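Local coordinates for protein ATP grasp ligase (Microcystis aeruginosa MRC, PDB 5IG9) that is an ATP-grasp ligase of microviridin biosynthesis that probably uses ATP to join side-chain carboxylates to hydroxyls, closing lactone rings in a precursor peptide, at residues R31-V43 with Y72-G84. Residues are numbered along the deposited sequence; the frame is centred on the assembly and turned at random.
Sequences RFDTDRFPTEVKV and YRRMRYGLKLPDG
T34 and D35 meet the backbone of R76-K80 through three hydrogen bonds. R76 N donates to T34 OG1 at 2.8 Å. G78 N reaches T34 O at 3.2 Å, nearly straight at the hydrogen (173°) but from above the carbonyl plane. K80 N donates to D35 O, also at 3.2 Å. T34 thus offers its hydroxyl and its carbonyl to residues two apart. Its chi1 of 53° puts OG1 between its own backbone N and carbonyl carbon, facing R76 N. The hydroxyl also bonds T7 O. The methyl CG2 lies 4.0 Å from Y77 CE1, and the ring crosses the threonine obliquely.

The K80 side chain runs alongside D35 and R36. Its CD packs 3.6 Å from R36 CG and near the E40 carboxylate. K80 NZ stays 4.7 Å from D35 OD2, so any attraction there is probably electrostatic at a distance; D35 OD2 is bonded to S9. Beyond the cis peptide before P38, the proline CD touches L81 CD2 at 4.2 Å.

Two consecutive beta turns, type II at R76-L79 and type I at G78-L81, present these donors. G78 belongs to both and has positive phi, which favours glycine. Next to K80, a salt-bridge network within 31-43 links R31, D33, R36 and E40. R36 NE bonds E40 OE1 in the plane of its guanidinium, though it meets the carboxylate from above. NH1 meets D33, and NH2 continues to D57.

Q200 of the second subunit packs on P38, and its F201 on P82. The contact ties two loops of the pre-ATP-grasp domain. One leaves strand 29-33, at an edge of the parallel sheet, and leads to strand 42-47. The other follows strand 69-72 and precedes helix 87-107, against which Y77 and L81 pack.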
ATOM      1  N   ARG A  31       9.983 -11.613 -18.471  1.00 49.63           N
ATOM      2  CA  ARG A  31       9.501 -12.086 -17.177  1.00 46.87           C
ATOM      3  C   ARG A  31      10.445 -11.614 -16.078  1.00 45.95           C
ATOM      4  O   ARG A  31      11.638 -11.935 -16.099  1.00 47.76           O
ATOM      5  CB  ARG A  31       9.386 -13.609 -17.159  1.00 46.99           C
ATOM      6  CG  ARG A  31       9.162 -14.183 -15.768  1.00 48.55           C
ATOM      7  CD  ARG A  31       8.716 -15.631 -15.818  1.00 46.94           C
ATOM      8  NE  ARG A  31       8.522 -16.175 -14.480  1.00 47.41           N
ATOM      9  CZ  ARG A  31       7.870 -17.302 -14.223  1.00 48.30           C
ATOM     10  NH1 ARG A  31       7.345 -18.002 -15.217  1.00 48.15           N
ATOM     11  NH2 ARG A  31       7.735 -17.726 -12.973  1.00 46.53           N
ATOM     12  N   PHE A  32       9.907 -10.878 -15.112  1.00 45.68           N
ATOM     13  CA  PHE A  32      10.682 -10.328 -14.002  1.00 47.32           C
ATOM     14  C   PHE A  32      10.224 -11.003 -12.713  1.00 48.64           C
ATOM     15  O   PHE A  32       9.161 -10.678 -12.178  1.00 53.54           O
ATOM     16  CB  PHE A  32      10.513  -8.812 -13.930  1.00 48.50           C
ATOM     17  CG  PHE A  32      11.179  -8.175 -12.738  1.00 48.77           C
ATOM     18  CD1 PHE A  32      12.460  -8.544 -12.359  1.00 50.18           C
ATOM     19  CD2 PHE A  32      10.532  -7.187 -12.013  1.00 49.18           C
ATOM     20  CE1 PHE A  32      13.077  -7.953 -11.267  1.00 50.23           C
ATOM     21  CE2 PHE A  32      11.145  -6.591 -10.922  1.00 52.86           C
ATOM     22  CZ  PHE A  32      12.419  -6.975 -10.549  1.00 51.93           C
ATOM     23  N   ASP A  33      11.031 -11.938 -12.213  1.00 52.98           N
ATOM     24  CA  ASP A  33      10.718 -12.644 -10.971  1.00 54.55           C
ATOM     25  C   ASP A  33      11.148 -11.770  -9.802  1.00 53.64           C
ATOM     26  O   ASP A  33      12.341 -11.620  -9.524  1.00 54.75           O
ATOM     27  CB  ASP A  33      11.397 -14.008 -10.936  1.00 58.25           C
ATOM     28  CG  ASP A  33      10.851 -14.958 -11.986  1.00 61.28           C
ATOM     29  OD1 ASP A  33       9.664 -14.823 -12.353  1.00 67.51           O
ATOM     30  OD2 ASP A  33      11.608 -15.837 -12.449  1.00 60.00           O
ATOM     31  N   THR A  34      10.165 -11.191  -9.108  1.00 54.43           N
ATOM     32  CA  THR A  34      10.468 -10.247  -8.038  1.00 54.54           C
ATOM     33  C   THR A  34      11.167 -10.920  -6.865  1.00 54.32           C
ATOM     34  O   THR A  34      11.948 -10.274  -6.159  1.00 52.05           O
ATOM     35  CB  THR A  34       9.187  -9.558  -7.564  1.00 56.05           C
ATOM     36  OG1 THR A  34       8.208 -10.548  -7.223  1.00 57.06           O
ATOM     37  CG2 THR A  34       8.630  -8.661  -8.654  1.00 57.47           C
ATOM     38  N   ASP A  35      10.906 -12.209  -6.637  1.00 55.29           N
ATOM     39  CA  ASP A  35      11.532 -12.892  -5.511  1.00 57.49           C
ATOM     40  C   ASP A  35      13.005 -13.189  -5.755  1.00 56.41           C
ATOM     41  O   ASP A  35      13.751 -13.386  -4.790  1.00 61.65           O
ATOM     42  CB  ASP A  35      10.780 -14.183  -5.190  1.00 60.92           C
ATOM     43  CG  ASP A  35      10.806 -15.174  -6.335  1.00 63.72           C
ATOM     44  OD1 ASP A  35      10.799 -14.736  -7.504  1.00 63.60           O
ATOM     45  OD2 ASP A  35      10.833 -16.392  -6.064  1.00 64.88           O
ATOM     46  N   ARG A  36      13.442 -13.218  -7.012  1.00 58.07           N
ATOM     47  CA  ARG A  36      14.841 -13.444  -7.345  1.00 57.54           C
ATOM     48  C   ARG A  36      15.638 -12.149  -7.426  1.00 56.94           C
ATOM     49  O   ARG A  36      16.757 -12.150  -7.949  1.00 56.69           O
ATOM     50  CB  ARG A  36      14.941 -14.229  -8.655  1.00 58.26           C
ATOM     51  CG  ARG A  36      14.344 -15.624  -8.540  1.00 57.67           C
ATOM     52  CD  ARG A  36      14.387 -16.397  -9.844  1.00 57.47           C
ATOM     53  NE  ARG A  36      15.639 -16.209 -10.565  1.00 57.81           N
ATOM     54  CZ  ARG A  36      15.719 -15.689 -11.785  1.00 59.15           C
ATOM     55  NH1 ARG A  36      14.615 -15.317 -12.419  1.00 60.10           N
ATOM     56  NH2 ARG A  36      16.898 -15.549 -12.377  1.00 64.37           N
ATOM     57  N   PHE A  37      15.078 -11.052  -6.930  1.00 55.32           N
ATOM     58  CA  PHE A  37      15.785  -9.793  -6.730  1.00 54.83           C
ATOM     59  C   PHE A  37      15.891  -9.583  -5.227  1.00 54.83           C
ATOM     60  O   PHE A  37      14.914  -9.790  -4.512  1.00 54.86           O
ATOM     61  CB  PHE A  37      15.037  -8.635  -7.405  1.00 54.43           C
ATOM     62  CG  PHE A  37      15.472  -7.264  -6.948  1.00 54.20           C
ATOM     63  CD1 PHE A  37      16.555  -6.631  -7.540  1.00 53.23           C
ATOM     64  CD2 PHE A  37      14.780  -6.597  -5.949  1.00 54.47           C
ATOM     65  CE1 PHE A  37      16.949  -5.369  -7.129  1.00 54.12           C
ATOM     66  CE2 PHE A  37      15.172  -5.334  -5.535  1.00 55.51           C
ATOM     67  CZ  PHE A  37      16.258  -4.721  -6.126  1.00 53.47           C
ATOM     68  N   PRO A  38      17.064  -9.154  -4.734  1.00 54.74           N
ATOM     69  CA  PRO A  38      18.280  -8.765  -5.453  1.00 55.56           C
ATOM     70  C   PRO A  38      19.325  -9.870  -5.573  1.00 56.97           C
ATOM     71  O   PRO A  38      20.403  -9.641  -6.123  1.00 54.81           O
ATOM     72  CB  PRO A  38      18.819  -7.633  -4.590  1.00 55.29           C
ATOM     73  CG  PRO A  38      18.486  -8.091  -3.198  1.00 55.06           C
ATOM     74  CD  PRO A  38      17.169  -8.836  -3.299  1.00 54.35           C
ATOM     75  N   THR A  39      18.998 -11.056  -5.055  1.00 58.24           N
ATOM     76  CA  THR A  39      19.975 -12.139  -4.977  1.00 58.28           C
ATOM     77  C   THR A  39      20.456 -12.588  -6.357  1.00 58.58           C
ATOM     78  O   THR A  39      21.631 -12.945  -6.512  1.00 57.20           O
ATOM     79  CB  THR A  39      19.371 -13.312  -4.196  1.00 62.32           C
ATOM     80  OG1 THR A  39      19.082 -12.892  -2.855  1.00 63.65           O
ATOM     81  CG2 THR A  39      20.334 -14.497  -4.144  1.00 64.98           C
ATOM     82  N   GLU A  40      19.589 -12.568  -7.370  1.00 58.95           N
ATOM     83  CA  GLU A  40      19.996 -13.067  -8.684  1.00 59.64           C
ATOM     84  C   GLU A  40      19.785 -12.067  -9.809  1.00 59.36           C
ATOM     85  O   GLU A  40      20.626 -11.983 -10.708  1.00 64.44           O
ATOM     86  CB  GLU A  40      19.234 -14.373  -9.001  1.00 61.84           C
ATOM     87  CG  GLU A  40      19.311 -15.398  -7.884  1.00 63.30           C
ATOM     88  CD  GLU A  40      18.384 -16.571  -8.093  1.00 64.36           C
ATOM     89  OE1 GLU A  40      18.200 -16.990  -9.257  1.00 65.66           O
ATOM     90  OE2 GLU A  40      17.830 -17.069  -7.089  1.00 66.04           O
ATOM     91  N   VAL A  41      18.698 -11.306  -9.778  1.00 56.97           N
ATOM     92  CA  VAL A  41      18.370 -10.375 -10.852  1.00 55.47           C
ATOM     93  C   VAL A  41      18.995  -9.022 -10.551  1.00 58.10           C
ATOM     94  O   VAL A  41      18.928  -8.529  -9.419  1.00 58.60           O
ATOM     95  CB  VAL A  41      16.843 -10.258 -11.028  1.00 54.07           C
ATOM     96  CG1 VAL A  41      16.492  -9.346 -12.194  1.00 51.48           C
ATOM     97  CG2 VAL A  41      16.227 -11.634 -11.222  1.00 56.20           C
ATOM     98  N   LYS A  42      19.624  -8.426 -11.562  1.00 51.90           N
ATOM     99  CA  LYS A  42      20.210  -7.096 -11.455  1.00 50.53           C
ATOM    100  C   LYS A  42      19.229  -6.064 -11.988  1.00 47.61           C
ATOM    101  O   LYS A  42      18.754  -6.180 -13.123  1.00 48.45           O
ATOM    102  CB  LYS A  42      21.525  -7.009 -12.233  1.00 52.89           C
ATOM    103  CG  LYS A  42      22.605  -7.961 -11.765  1.00 55.16           C
ATOM    104  CD  LYS A  42      22.903  -7.778 -10.287  1.00 59.97           C
ATOM    105  CE  LYS A  42      24.383  -7.971 -10.000  1.00 65.30           C
ATOM    106  NZ  LYS A  42      24.937  -9.147 -10.725  1.00 69.69           N
ATOM    107  N   VAL A  43      18.935  -5.055 -11.176  1.00 46.93           N
ATOM    108  CA  VAL A  43      18.060  -3.957 -11.562  1.00 48.88           C
ATOM    109  C   VAL A  43      18.828  -2.655 -11.376  1.00 48.90           C
ATOM    110  O   VAL A  43      19.376  -2.400 -10.296  1.00 47.44           O
ATOM    111  CB  VAL A  43      16.756  -3.946 -10.741  1.00 47.48           C
ATOM    112  CG1 VAL A  43      15.830  -2.836 -11.219  1.00 48.10           C
ATOM    113  CG2 VAL A  43      16.056  -5.294 -10.828  1.00 45.82           C
ATOM    114  N   TYR A  72       1.005  -6.085 -13.890  1.00 50.02           N
ATOM    115  CA  TYR A  72       1.223  -6.025 -12.445  1.00 47.58           C
ATOM    116  C   TYR A  72       0.592  -7.271 -11.830  1.00 47.27           C
ATOM    117  O   TYR A  72      -0.497  -7.245 -11.250  1.00 47.07           O
ATOM    118  CB  TYR A  72       0.634  -4.735 -11.881  1.00 45.22           C
ATOM    119  CG  TYR A  72       1.043  -4.402 -10.466  1.00 43.62           C
ATOM    120  CD1 TYR A  72       2.381  -4.368 -10.097  1.00 45.96           C
ATOM    121  CD2 TYR A  72       0.090  -4.093  -9.507  1.00 43.98           C
ATOM    122  CE1 TYR A  72       2.755  -4.054  -8.806  1.00 45.10           C
ATOM    123  CE2 TYR A  72       0.452  -3.778  -8.216  1.00 44.23           C
ATOM    124  CZ  TYR A  72       1.786  -3.757  -7.869  1.00 44.51           C
ATOM    125  OH  TYR A  72       2.153  -3.441  -6.580  1.00 48.34           O
ATOM    126  N   ARG A  73       1.306  -8.387 -11.966  1.00 47.16           N
ATOM    127  CA  ARG A  73       0.756  -9.716 -11.657  1.00 50.32           C
ATOM    128  C   ARG A  73       1.031 -10.116 -10.208  1.00 48.52           C
ATOM    129  O   ARG A  73       0.137 -10.048  -9.361  1.00 45.80           O
ATOM    130  CB  ARG A  73       1.308 -10.738 -12.657  1.00 53.80           C
ATOM    131  CG  ARG A  73       1.190 -12.202 -12.262  1.00 56.02           C
ATOM    132  CD  ARG A  73      -0.243 -12.675 -12.166  1.00 55.76           C
ATOM    133  NE  ARG A  73      -0.287 -14.075 -11.758  1.00 57.93           N
ATOM    134  CZ  ARG A  73      -1.403 -14.747 -11.503  1.00 54.86           C
ATOM    135  NH1 ARG A  73      -2.581 -14.146 -11.614  1.00 54.01           N
ATOM    136  NH2 ARG A  73      -1.337 -16.019 -11.138  1.00 54.12           N
ATOM    137  N   ARG A  74       2.265 -10.528  -9.909  1.00 53.70           N
ATOM    138  CA  ARG A  74       2.616 -11.038  -8.590  1.00 53.26           C
ATOM    139  C   ARG A  74       3.798 -10.263  -8.034  1.00 55.88           C
ATOM    140  O   ARG A  74       4.774 -10.009  -8.743  1.00 61.20           O
ATOM    141  CB  ARG A  74       2.937 -12.537  -8.638  1.00 51.79           C
ATOM    142  CG  ARG A  74       1.948 -13.404  -7.875  1.00 52.92           C
ATOM    143  CD  ARG A  74       0.561 -12.791  -7.906  1.00 48.76           C
ATOM    144  NE  ARG A  74      -0.489 -13.798  -7.860  1.00 49.18           N
ATOM    145  CZ  ARG A  74      -1.786 -13.523  -7.938  1.00 50.05           C
ATOM    146  NH1 ARG A  74      -2.190 -12.266  -8.064  1.00 51.44           N
ATOM    147  NH2 ARG A  74      -2.677 -14.500  -7.894  1.00 51.32           N
ATOM    148  N   MET A  75       3.709  -9.894  -6.760  1.00 54.41           N
ATOM    149  CA  MET A  75       4.712  -9.053  -6.113  1.00 56.19           C
ATOM    150  C   MET A  75       5.252  -9.786  -4.890  1.00 53.91           C
ATOM    151  O   MET A  75       4.659  -9.725  -3.810  1.00 47.98           O
ATOM    152  CB  MET A  75       4.118  -7.700  -5.734  1.00 61.82           C
ATOM    153  CG  MET A  75       3.586  -6.900  -6.914  1.00 73.00           C
ATOM    154  SD  MET A  75       2.034  -7.518  -7.601  1.00 90.67           S
ATOM    155  CE  MET A  75       0.975  -7.482  -6.158  1.00 76.26           C
ATOM    156  N   ARG A  76       6.382 -10.475  -5.056  1.00 60.59           N
ATOM    157  CA  ARG A  76       7.021 -11.178  -3.950  1.00 59.19           C
ATOM    158  C   ARG A  76       8.451 -10.683  -3.758  1.00 59.09           C
ATOM    159  O   ARG A  76       9.404 -11.455  -3.895  1.00 60.42           O
ATOM    160  CB  ARG A  76       6.998 -12.687  -4.192  1.00 60.53           C
ATOM    161  CG  ARG A  76       5.604 -13.254  -4.406  1.00 64.28           C
ATOM    162  CD  ARG A  76       4.714 -12.976  -3.210  1.00 65.01           C
ATOM    163  NE  ARG A  76       3.310 -13.205  -3.523  1.00 66.31           N
ATOM    164  CZ  ARG A  76       2.686 -14.365  -3.357  1.00 68.69           C
ATOM    165  NH1 ARG A  76       3.343 -15.411  -2.874  1.00 69.03           N
ATOM    166  NH2 ARG A  76       1.402 -14.479  -3.673  1.00 69.12           N
ATOM    167  N   TYR A  77       8.608  -9.403  -3.421  1.00 59.96           N
ATOM    168  CA  TYR A  77       9.920  -8.765  -3.456  1.00 59.68           C
ATOM    169  C   TYR A  77      10.870  -9.389  -2.440  1.00 61.06           C
ATOM    170  O   TYR A  77      10.620  -9.347  -1.233  1.00 64.07           O
ATOM    171  CB  TYR A  77       9.783  -7.269  -3.192  1.00 58.33           C
ATOM    172  CG  TYR A  77       8.700  -6.595  -3.999  1.00 58.19           C
ATOM    173  CD1 TYR A  77       8.871  -6.334  -5.352  1.00 58.76           C
ATOM    174  CD2 TYR A  77       7.509  -6.206  -3.401  1.00 52.87           C
ATOM    175  CE1 TYR A  77       7.881  -5.714  -6.088  1.00 54.15           C
ATOM    176  CE2 TYR A  77       6.518  -5.584  -4.128  1.00 48.65           C
ATOM    177  CZ  TYR A  77       6.708  -5.340  -5.469  1.00 51.45           C
ATOM    178  OH  TYR A  77       5.717  -4.720  -6.193  1.00 54.13           O
ATOM    179  N   GLY A  78      11.961  -9.968  -2.941  1.00 62.86           N
ATOM    180  CA  GLY A  78      13.053 -10.409  -2.094  1.00 63.61           C
ATOM    181  C   GLY A  78      12.805 -11.644  -1.259  1.00 64.05           C
ATOM    182  O   GLY A  78      13.463 -11.815  -0.227  1.00 61.90           O
ATOM    183  N   LEU A  79      11.890 -12.522  -1.671  1.00 65.99           N
ATOM    184  CA  LEU A  79      11.614 -13.708  -0.865  1.00 68.75           C
ATOM    185  C   LEU A  79      12.820 -14.634  -0.811  1.00 66.28           C
ATOM    186  O   LEU A  79      13.127 -15.208   0.241  1.00 66.79           O
ATOM    187  CB  LEU A  79      10.399 -14.453  -1.411  1.00 72.04           C
ATOM    188  CG  LEU A  79       9.034 -13.794  -1.206  1.00 78.27           C
ATOM    189  CD1 LEU A  79       7.938 -14.839  -1.330  1.00 80.56           C
ATOM    190  CD2 LEU A  79       8.964 -13.090   0.140  1.00 78.76           C
ATOM    191  N   LYS A  80      13.529 -14.779  -1.929  1.00 60.23           N
ATOM    192  CA  LYS A  80      14.710 -15.632  -1.979  1.00 65.61           C
ATOM    193  C   LYS A  80      15.919 -15.042  -1.234  1.00 70.41           C
ATOM    194  O   LYS A  80      17.045 -15.475  -1.482  1.00 77.57           O
ATOM    195  CB  LYS A  80      15.080 -15.934  -3.435  1.00 67.72           C
ATOM    196  CG  LYS A  80      14.271 -17.069  -4.060  1.00 75.19           C
ATOM    197  CD  LYS A  80      14.806 -17.438  -5.426  1.00 80.26           C
ATOM    198  CE  LYS A  80      15.152 -18.914  -5.485  1.00 84.44           C
ATOM    199  NZ  LYS A  80      13.950 -19.797  -5.434  1.00 87.51           N
ATOM    200  N   LEU A  81      15.722 -14.084  -0.337  1.00 73.91           N
ATOM    201  CA  LEU A  81      16.809 -13.688   0.542  1.00 73.51           C
ATOM    202  C   LEU A  81      17.152 -14.848   1.473  1.00 75.56           C
ATOM    203  O   LEU A  81      16.251 -15.540   1.952  1.00 76.34           O
ATOM    204  CB  LEU A  81      16.437 -12.459   1.368  1.00 73.34           C
ATOM    205  CG  LEU A  81      16.562 -11.113   0.657  1.00 70.83           C
ATOM    206  CD1 LEU A  81      16.035  -9.983   1.530  1.00 73.64           C
ATOM    207  CD2 LEU A  81      18.005 -10.861   0.265  1.00 66.01           C
ATOM    208  N   PRO A  82      18.436 -15.091   1.740  1.00 72.60           N
ATOM    209  CA  PRO A  82      18.812 -16.265   2.536  1.00 78.69           C
ATOM    210  C   PRO A  82      18.147 -16.278   3.905  1.00 83.36           C
ATOM    211  O   PRO A  82      17.974 -15.240   4.549  1.00 86.30           O
ATOM    212  CB  PRO A  82      20.333 -16.134   2.655  1.00 80.21           C
ATOM    213  CG  PRO A  82      20.735 -15.369   1.459  1.00 77.82           C
ATOM    214  CD  PRO A  82      19.621 -14.377   1.233  1.00 75.80           C
ATOM    215  N   ASP A  83      17.781 -17.481   4.349  1.00 83.89           N
ATOM    216  CA  ASP A  83      17.175 -17.630   5.666  1.00 83.00           C
ATOM    217  C   ASP A  83      18.180 -17.350   6.776  1.00 76.64           C
ATOM    218  O   ASP A  83      17.805 -16.860   7.849  1.00 72.65           O
ATOM    219  CB  ASP A  83      16.590 -19.035   5.816  1.00 91.82           C
ATOM    220  CG  ASP A  83      17.415 -20.093   5.101  1.00101.48           C
ATOM    221  OD1 ASP A  83      18.036 -19.774   4.061  1.00102.67           O
ATOM    222  OD2 ASP A  83      17.432 -21.250   5.573  1.00108.52           O
ATOM    223  N   GLY A  84      19.459 -17.640   6.537  1.00 81.68           N
ATOM    224  CA  GLY A  84      20.466 -17.481   7.563  1.00 80.27           C
ATOM    225  C   GLY A  84      20.923 -16.048   7.738  1.00 83.58           C
ATOM    226  O   GLY A  84      21.950 -15.778   8.374  1.00 84.52           O
TER